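Local coordinates for protein MmeI (Methylophilus methylotrophus, PDB 5HR4) that is a Type IIL restriction-modification enzyme that probably methylates adenine in DNA on its exocyclic amino group with S-adenosylmethionine as donor, at residues D331-E336 with R375-L380; E383-L388 with M435-E440. One frame throughout, in Å; residues are numbered along the deposited sequence.

Contact 1: D331-E336 with R375-L380; sequences DELWVE and RELRLL
The six-membered ring of W334 takes a methyl group of L380 squarely over one face: CD1 of L380 lies 3.5 Å from the ring centroid and only 8° off its normal, a CH-pi contact. Among the ring atoms CZ2 of W334 comes nearest to that methyl, at 3.6 Å, and CZ2 also runs close to CA of L380. With CG of L380 anti to the backbone N (chi1 175°), the leucine reaches out from its helix toward the indole, and the two lie alongside each other, running opposite ways.

Both segments are turns of long helices, 318-340 and 368-388, which run almost parallel here, their axes 6° apart in direction and 11.5 Å apart at closest approach. Helix 368-388 follows the first strand of the Rossmann-like methyltransferase sheet, and helix 318-340 packs beside it.

The remaining touches are aliphatic. CD2 of L380 meets CB of L333 at 4.0 Å, so this leucine bridges two successive residues of the other helix, one with each methyl. A looser contact joins CD1 of L333 to CD1 of L377, at 4.5 Å. L354 of helix 344-355 touches both L333 and L380. Replacing W334 by an alanine would probably leave CD1 of L380 without the aromatic face it rests on and open a gap between the helices.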
ATOM      1  N   ASP A 331     -13.690  -1.345  19.257  1.00 29.99           N
ATOM      2  CA  ASP A 331     -14.979  -0.742  19.569  1.00 27.27           C
ATOM      3  C   ASP A 331     -15.895  -1.731  20.287  1.00 33.26           C
ATOM      4  O   ASP A 331     -16.560  -1.368  21.267  1.00 35.79           O
ATOM      5  CB  ASP A 331     -15.665  -0.216  18.306  1.00 27.14           C
ATOM      6  CG  ASP A 331     -14.986   1.034  17.729  1.00 33.91           C
ATOM      7  OD1 ASP A 331     -14.204   1.682  18.468  1.00 35.82           O
ATOM      8  OD2 ASP A 331     -15.245   1.375  16.535  1.00 31.29           O
ATOM      9  N   GLU A 332     -15.945  -2.990  19.832  1.00 29.41           N
ATOM     10  CA  GLU A 332     -16.855  -3.917  20.504  1.00 31.76           C
ATOM     11  C   GLU A 332     -16.418  -4.159  21.936  1.00 32.17           C
ATOM     12  O   GLU A 332     -17.265  -4.333  22.819  1.00 38.57           O
ATOM     13  CB  GLU A 332     -16.981  -5.244  19.754  1.00 26.38           C
ATOM     14  N   LEU A 333     -15.111  -4.106  22.199  1.00 30.16           N
ATOM     15  CA  LEU A 333     -14.628  -4.259  23.569  1.00 30.01           C
ATOM     16  C   LEU A 333     -15.040  -3.091  24.461  1.00 29.44           C
ATOM     17  O   LEU A 333     -15.159  -3.259  25.680  1.00 32.15           O
ATOM     18  CB  LEU A 333     -13.109  -4.419  23.576  1.00 29.27           C
ATOM     19  CG  LEU A 333     -12.572  -5.735  23.018  1.00 30.63           C
ATOM     20  CD1 LEU A 333     -11.065  -5.738  23.117  1.00 30.87           C
ATOM     21  CD2 LEU A 333     -13.156  -6.921  23.770  1.00 30.08           C
ATOM     22  N   TRP A 334     -15.258  -1.907  23.896  1.00 28.22           N
ATOM     23  CA  TRP A 334     -15.712  -0.799  24.731  1.00 29.25           C
ATOM     24  C   TRP A 334     -17.222  -0.842  24.953  1.00 29.66           C
ATOM     25  O   TRP A 334     -17.702  -0.534  26.054  1.00 24.87           O
ATOM     26  CB  TRP A 334     -15.278   0.529  24.123  1.00 27.51           C
ATOM     27  CG  TRP A 334     -13.884   0.851  24.503  1.00 30.23           C
ATOM     28  CD1 TRP A 334     -12.750   0.641  23.757  1.00 32.08           C
ATOM     29  CD2 TRP A 334     -13.453   1.408  25.741  1.00 27.16           C
ATOM     30  NE1 TRP A 334     -11.647   1.056  24.456  1.00 30.91           N
ATOM     31  CE2 TRP A 334     -12.051   1.531  25.678  1.00 31.87           C
ATOM     32  CE3 TRP A 334     -14.118   1.841  26.888  1.00 30.31           C
ATOM     33  CZ2 TRP A 334     -11.300   2.059  26.723  1.00 30.58           C
ATOM     34  CZ3 TRP A 334     -13.374   2.372  27.920  1.00 34.72           C
ATOM     35  CH2 TRP A 334     -11.977   2.470  27.833  1.00 34.14           C
ATOM     36  N   VAL A 335     -17.989  -1.236  23.940  1.00 29.78           N
ATOM     37  CA  VAL A 335     -19.409  -1.456  24.178  1.00 27.80           C
ATOM     38  C   VAL A 335     -19.584  -2.511  25.257  1.00 28.24           C
ATOM     39  O   VAL A 335     -20.285  -2.291  26.250  1.00 36.72           O
ATOM     40  CB  VAL A 335     -20.132  -1.828  22.869  1.00 29.44           C
ATOM     41  CG1 VAL A 335     -21.546  -2.328  23.123  1.00 19.69           C
ATOM     42  CG2 VAL A 335     -20.167  -0.631  21.937  1.00 23.44           C
ATOM     43  N   GLU A 336     -18.906  -3.650  25.114  1.00 30.44           N
ATOM     44  CA  GLU A 336     -19.052  -4.702  26.116  1.00 30.52           C
ATOM     45  C   GLU A 336     -18.636  -4.203  27.492  1.00 31.13           C
ATOM     46  O   GLU A 336     -19.318  -4.476  28.487  1.00 34.28           O
ATOM     47  CB  GLU A 336     -18.246  -5.938  25.716  1.00 33.16           C
ATOM     48  CG  GLU A 336     -18.405  -7.150  26.654  1.00 34.33           C
ATOM     49  CD  GLU A 336     -17.534  -8.342  26.226  1.00 42.20           C
ATOM     50  OE1 GLU A 336     -16.933  -8.260  25.126  1.00 52.53           O
ATOM     51  OE2 GLU A 336     -17.439  -9.351  26.972  1.00 37.44           O
ATOM     52  N   ARG A 375      -1.477  -0.934  23.594  1.00 29.49           N
ATOM     53  CA  ARG A 375      -1.689   0.280  24.376  1.00 31.22           C
ATOM     54  C   ARG A 375      -3.179   0.515  24.618  1.00 33.40           C
ATOM     55  O   ARG A 375      -3.594   0.857  25.729  1.00 33.26           O
ATOM     56  CB  ARG A 375      -1.049   1.481  23.680  1.00 29.39           C
ATOM     57  CG  ARG A 375      -1.713   2.789  24.030  1.00 32.76           C
ATOM     58  CD  ARG A 375      -0.825   3.984  23.767  1.00 34.17           C
ATOM     59  NE  ARG A 375      -0.809   4.397  22.366  1.00 42.01           N
ATOM     60  CZ  ARG A 375      -1.874   4.834  21.702  1.00 39.20           C
ATOM     61  NH1 ARG A 375      -3.046   4.885  22.316  1.00 44.01           N
ATOM     62  NH2 ARG A 375      -1.773   5.212  20.429  1.00 31.99           N
ATOM     63  N   GLU A 376      -3.998   0.320  23.587  1.00 31.96           N
ATOM     64  CA  GLU A 376      -5.441   0.407  23.767  1.00 30.60           C
ATOM     65  C   GLU A 376      -5.933  -0.606  24.793  1.00 33.77           C
ATOM     66  O   GLU A 376      -6.796  -0.300  25.632  1.00 34.21           O
ATOM     67  CB  GLU A 376      -6.126   0.208  22.419  1.00 28.56           C
ATOM     68  CG  GLU A 376      -5.772   1.322  21.457  1.00 30.98           C
ATOM     69  CD  GLU A 376      -6.097   2.674  22.056  1.00 36.04           C
ATOM     70  OE1 GLU A 376      -7.265   2.865  22.457  1.00 43.53           O
ATOM     71  OE2 GLU A 376      -5.193   3.529  22.167  1.00 33.75           O
ATOM     72  N   LEU A 377      -5.396  -1.817  24.752  1.00 30.75           N
ATOM     73  CA  LEU A 377      -5.800  -2.801  25.739  1.00 27.45           C
ATOM     74  C   LEU A 377      -5.390  -2.366  27.128  1.00 28.74           C
ATOM     75  O   LEU A 377      -6.180  -2.457  28.075  1.00 28.58           O
ATOM     76  CB  LEU A 377      -5.213  -4.160  25.392  1.00 29.53           C
ATOM     77  CG  LEU A 377      -6.280  -5.059  24.793  1.00 28.41           C
ATOM     78  CD1 LEU A 377      -6.822  -4.447  23.523  1.00 24.06           C
ATOM     79  CD2 LEU A 377      -5.668  -6.402  24.529  1.00 34.40           C
ATOM     80  N   ARG A 378      -4.176  -1.842  27.273  1.00 26.82           N
ATOM     81  CA  ARG A 378      -3.792  -1.355  28.592  1.00 30.71           C
ATOM     82  C   ARG A 378      -4.727  -0.232  29.049  1.00 33.56           C
ATOM     83  O   ARG A 378      -5.226  -0.254  30.180  1.00 35.10           O
ATOM     84  CB  ARG A 378      -2.329  -0.921  28.599  1.00 33.74           C
ATOM     85  CG  ARG A 378      -1.350  -2.112  28.675  1.00 33.27           C
ATOM     86  CD  ARG A 378      -1.487  -2.874  30.002  1.00 33.55           C
ATOM     87  NE  ARG A 378      -1.101  -2.022  31.122  1.00 37.57           N
ATOM     88  CZ  ARG A 378       0.145  -1.878  31.564  1.00 37.35           C
ATOM     89  NH1 ARG A 378       1.146  -2.546  31.001  1.00 34.99           N
ATOM     90  NH2 ARG A 378       0.397  -1.068  32.579  1.00 37.07           N
ATOM     91  N   LEU A 379      -5.026   0.726  28.165  1.00 33.30           N
ATOM     92  CA  LEU A 379      -5.923   1.816  28.547  1.00 29.42           C
ATOM     93  C   LEU A 379      -7.283   1.280  28.966  1.00 33.63           C
ATOM     94  O   LEU A 379      -7.822   1.670  30.015  1.00 35.41           O
ATOM     95  CB  LEU A 379      -6.066   2.824  27.408  1.00 29.63           C
ATOM     96  CG  LEU A 379      -4.879   3.762  27.183  1.00 29.73           C
ATOM     97  CD1 LEU A 379      -5.182   4.765  26.099  1.00 22.35           C
ATOM     98  CD2 LEU A 379      -4.538   4.463  28.466  1.00 25.44           C
ATOM     99  N   LEU A 380      -7.853   0.372  28.167  1.00 30.27           N
ATOM    100  CA  LEU A 380      -9.106  -0.267  28.562  1.00 29.70           C
ATOM    101  C   LEU A 380      -8.971  -0.923  29.931  1.00 34.86           C
ATOM    102  O   LEU A 380      -9.764  -0.653  30.842  1.00 37.54           O
ATOM    103  CB  LEU A 380      -9.509  -1.291  27.516  1.00 27.50           C
ATOM    104  CG  LEU A 380     -10.730  -2.115  27.859  1.00 30.88           C
ATOM    105  CD1 LEU A 380     -11.902  -1.194  28.152  1.00 34.39           C
ATOM    106  CD2 LEU A 380     -11.024  -2.967  26.656  1.00 32.47           C
TER

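Contact 2: E383-L388 with M435-E440; sequences EVLRGL and MKISDE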
ATOM      1  N   GLU A 383      -9.529   1.227  33.087  1.00 32.45           N
ATOM      2  CA  GLU A 383     -10.915   1.430  33.474  1.00 32.57           C
ATOM      3  C   GLU A 383     -11.513   0.163  34.066  1.00 37.70           C
ATOM      4  O   GLU A 383     -12.384   0.241  34.940  1.00 36.39           O
ATOM      5  CB  GLU A 383     -11.731   1.916  32.268  1.00 31.86           C
ATOM      6  CG  GLU A 383     -11.238   3.244  31.669  1.00 30.74           C
ATOM      7  CD  GLU A 383     -10.921   4.303  32.741  1.00 40.99           C
ATOM      8  OE1 GLU A 383     -11.721   4.486  33.687  1.00 55.66           O
ATOM      9  OE2 GLU A 383      -9.865   4.960  32.651  1.00 44.52           O
ATOM     10  N   VAL A 384     -11.046  -1.013  33.627  1.00 37.19           N
ATOM     11  CA  VAL A 384     -11.538  -2.261  34.214  1.00 36.94           C
ATOM     12  C   VAL A 384     -11.136  -2.347  35.678  1.00 38.31           C
ATOM     13  O   VAL A 384     -11.964  -2.618  36.556  1.00 39.45           O
ATOM     14  CB  VAL A 384     -11.037  -3.480  33.419  1.00 30.38           C
ATOM     15  CG1 VAL A 384     -11.165  -4.737  34.268  1.00 25.92           C
ATOM     16  CG2 VAL A 384     -11.819  -3.622  32.115  1.00 27.60           C
ATOM     17  N   LEU A 385      -9.853  -2.116  35.965  1.00 41.45           N
ATOM     18  CA  LEU A 385      -9.409  -2.098  37.356  1.00 41.96           C
ATOM     19  C   LEU A 385     -10.056  -0.963  38.140  1.00 39.45           C
ATOM     20  O   LEU A 385     -10.279  -1.109  39.347  1.00 44.64           O
ATOM     21  CB  LEU A 385      -7.885  -2.022  37.421  1.00 30.98           C
ATOM     22  CG  LEU A 385      -7.358  -3.340  36.846  1.00 40.01           C
ATOM     23  CD1 LEU A 385      -5.817  -3.418  36.641  1.00 36.13           C
ATOM     24  CD2 LEU A 385      -7.846  -4.455  37.740  1.00 41.85           C
ATOM     25  N   ARG A 386     -10.374   0.164  37.485  1.00 38.16           N
ATOM     26  CA  ARG A 386     -11.139   1.215  38.163  1.00 40.22           C
ATOM     27  C   ARG A 386     -12.493   0.676  38.586  1.00 35.97           C
ATOM     28  O   ARG A 386     -12.909   0.842  39.739  1.00 34.29           O
ATOM     29  CB  ARG A 386     -11.296   2.445  37.258  1.00 44.38           C
ATOM     30  CG  ARG A 386     -12.006   3.667  37.888  1.00 40.09           C
ATOM     31  CD  ARG A 386     -11.123   4.935  37.821  1.00 43.56           C
ATOM     32  NE  ARG A 386     -10.595   5.196  36.474  1.00 49.03           N
ATOM     33  CZ  ARG A 386      -9.523   5.942  36.204  1.00 47.06           C
ATOM     34  NH1 ARG A 386      -8.835   6.508  37.185  1.00 48.80           N
ATOM     35  NH2 ARG A 386      -9.129   6.123  34.948  1.00 45.13           N
ATOM     36  N   GLY A 387     -13.148  -0.050  37.684  1.00 35.58           N
ATOM     37  CA  GLY A 387     -14.389  -0.733  37.978  1.00 34.12           C
ATOM     38  C   GLY A 387     -14.273  -1.691  39.139  1.00 39.38           C
ATOM     39  O   GLY A 387     -14.925  -1.504  40.171  1.00 45.60           O
ATOM     40  N   LEU A 388     -13.424  -2.710  38.987  1.00 42.81           N
ATOM     41  CA  LEU A 388     -13.328  -3.792  39.959  1.00 41.98           C
ATOM     42  C   LEU A 388     -13.014  -3.322  41.381  1.00 45.76           C
ATOM     43  O   LEU A 388     -13.338  -4.047  42.328  1.00 46.92           O
ATOM     44  CB  LEU A 388     -12.264  -4.790  39.490  1.00 44.10           C
ATOM     45  CG  LEU A 388     -12.701  -5.720  38.352  1.00 44.23           C
ATOM     46  CD1 LEU A 388     -11.627  -6.763  38.055  1.00 39.46           C
ATOM     47  CD2 LEU A 388     -14.043  -6.381  38.665  1.00 42.98           C
ATOM     48  N   MET A 435       3.749   3.114  33.836  1.00 30.55           N
ATOM     49  CA  MET A 435       3.865   4.434  34.444  1.00 36.93           C
ATOM     50  C   MET A 435       2.515   5.151  34.447  1.00 44.84           C
ATOM     51  O   MET A 435       2.182   5.852  35.413  1.00 41.18           O
ATOM     52  CB  MET A 435       4.923   5.281  33.722  1.00 33.53           C
ATOM     53  CG  MET A 435       6.404   4.937  34.005  1.00 39.56           C
ATOM     54  SD  MET A 435       6.903   4.542  35.715  1.00 42.31           S
ATOM     55  CE  MET A 435       6.245   5.965  36.616  1.00 56.54           C
ATOM     56  N   LYS A 436       1.715   4.979  33.387  1.00 38.33           N
ATOM     57  CA  LYS A 436       0.423   5.656  33.341  1.00 45.71           C
ATOM     58  C   LYS A 436      -0.543   5.092  34.385  1.00 41.90           C
ATOM     59  O   LYS A 436      -1.283   5.849  35.025  1.00 42.17           O
ATOM     60  CB  LYS A 436      -0.175   5.575  31.933  1.00 41.04           C
ATOM     61  N   ILE A 437      -0.546   3.773  34.594  1.00 38.43           N
ATOM     62  CA  ILE A 437      -1.412   3.239  35.646  1.00 42.78           C
ATOM     63  C   ILE A 437      -0.868   3.606  37.022  1.00 39.47           C
ATOM     64  O   ILE A 437      -1.638   3.880  37.944  1.00 41.66           O
ATOM     65  CB  ILE A 437      -1.614   1.720  35.506  1.00 36.76           C
ATOM     66  CG1 ILE A 437      -2.941   1.330  36.147  1.00 33.77           C
ATOM     67  CG2 ILE A 437      -0.509   0.956  36.208  1.00 35.51           C
ATOM     68  CD1 ILE A 437      -3.366  -0.104  35.880  1.00 31.63           C
ATOM     69  N   SER A 438       0.462   3.652  37.171  1.00 37.11           N
ATOM     70  CA  SER A 438       1.058   4.119  38.416  1.00 38.89           C
ATOM     71  C   SER A 438       0.598   5.525  38.761  1.00 43.29           C
ATOM     72  O   SER A 438       0.454   5.859  39.941  1.00 45.28           O
ATOM     73  CB  SER A 438       2.583   4.077  38.321  1.00 42.53           C
ATOM     74  OG  SER A 438       3.074   2.744  38.372  1.00 40.68           O
ATOM     75  N   ASP A 439       0.351   6.355  37.746  1.00 49.90           N
ATOM     76  CA  ASP A 439      -0.124   7.710  37.992  1.00 47.67           C
ATOM     77  C   ASP A 439      -1.585   7.714  38.423  1.00 50.06           C
ATOM     78  O   ASP A 439      -1.948   8.407  39.381  1.00 49.85           O
ATOM     79  CB  ASP A 439       0.056   8.575  36.745  1.00 49.77           C
ATOM     80  CG  ASP A 439       1.511   8.754  36.358  1.00 63.88           C
ATOM     81  OD1 ASP A 439       2.401   8.346  37.138  1.00 67.33           O
ATOM     82  OD2 ASP A 439       1.767   9.313  35.266  1.00 81.37           O
ATOM     83  N   GLU A 440      -2.438   6.946  37.731  1.00 44.05           N
ATOM     84  CA  GLU A 440      -3.867   6.979  38.032  1.00 43.50           C
ATOM     85  C   GLU A 440      -4.146   6.612  39.481  1.00 49.18           C
ATOM     86  O   GLU A 440      -4.965   7.260  40.148  1.00 53.15           O
ATOM     87  CB  GLU A 440      -4.638   6.031  37.122  1.00 44.89           C
ATOM     88  CG  GLU A 440      -4.624   6.417  35.672  1.00 51.47           C
ATOM     89  CD  GLU A 440      -5.239   7.770  35.426  1.00 58.75           C
ATOM     90  OE1 GLU A 440      -6.233   8.112  36.116  1.00 61.82           O
ATOM     91  OE2 GLU A 440      -4.720   8.486  34.537  1.00 59.30           O
TER
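The shortest polar bond, NH2 of R386 to OE2 of E383 at 2.7 Å, belongs to a guanidinium that also reaches E440 across the contact. Toward E383, one turn earlier on its own helix, the arginine turns its side, NE and NH2 each binding a different oxygen, with NE of R386 reaching OE1 of E383 at 3.1 Å. Both oxygens are met on their syn side, and both lie close to the guanidinium plane. The third nitrogen carries the bridge to the facing helix, NH1 of R386 giving a nearly straight bond (169°) to OE1 of E440 at 3.2 Å. This oxygen is approached on its anti side, with the carboxylate plane turned 86° from that of the guanidinium. Bends at chi2 and chi3 curl the arginine back toward E383 while its outer edge faces E440.

Beside this polar network, CD1 of L385 and CD1 of I437 touch at 4.2 Å, the leucine and isoleucine side chains meeting roughly perpendicular. I437 has CG1 anti to its backbone N (chi1 -154°), which extends CD1 toward the leucine. L401 and I398 touch L385 and I437 respectively, so the short helix 398-401 meets both sides of the contact, next to the C-terminal turns of helices 368-388 and 416-440 within the methyltransferase domain.

R386 and E440 are exposed, and solvent probably weakens their attraction; even so, the arginine's positive charge is likely to ease the repulsion between two carboxylates whose nearest oxygens, OE2 of E383 and OE1 of E440, are 5.9 Å apart.

Overall arrangement
Helix 368-388 is the common element: contact 1 uses its middle against helix 318-340, and contact 2 its C-terminal end against helix 416-440. The centres of the two contacts are about 13 Å apart, and their atoms meet directly, CH2 of W334 packing 4.0 Å from CG of E383. R378 in turn lies against I437 and hydrogen-bonds N434 on helix 416-440. Contact 1 is buried and wholly apolar, whereas contact 2 adds a charged network at the surface. Both lie away from the sinefungin pocket and the calcium site, and their nearest atoms are about 19 Å and 30 Å from the bound DNA. They join helices in the methyltransferase region and line neither site.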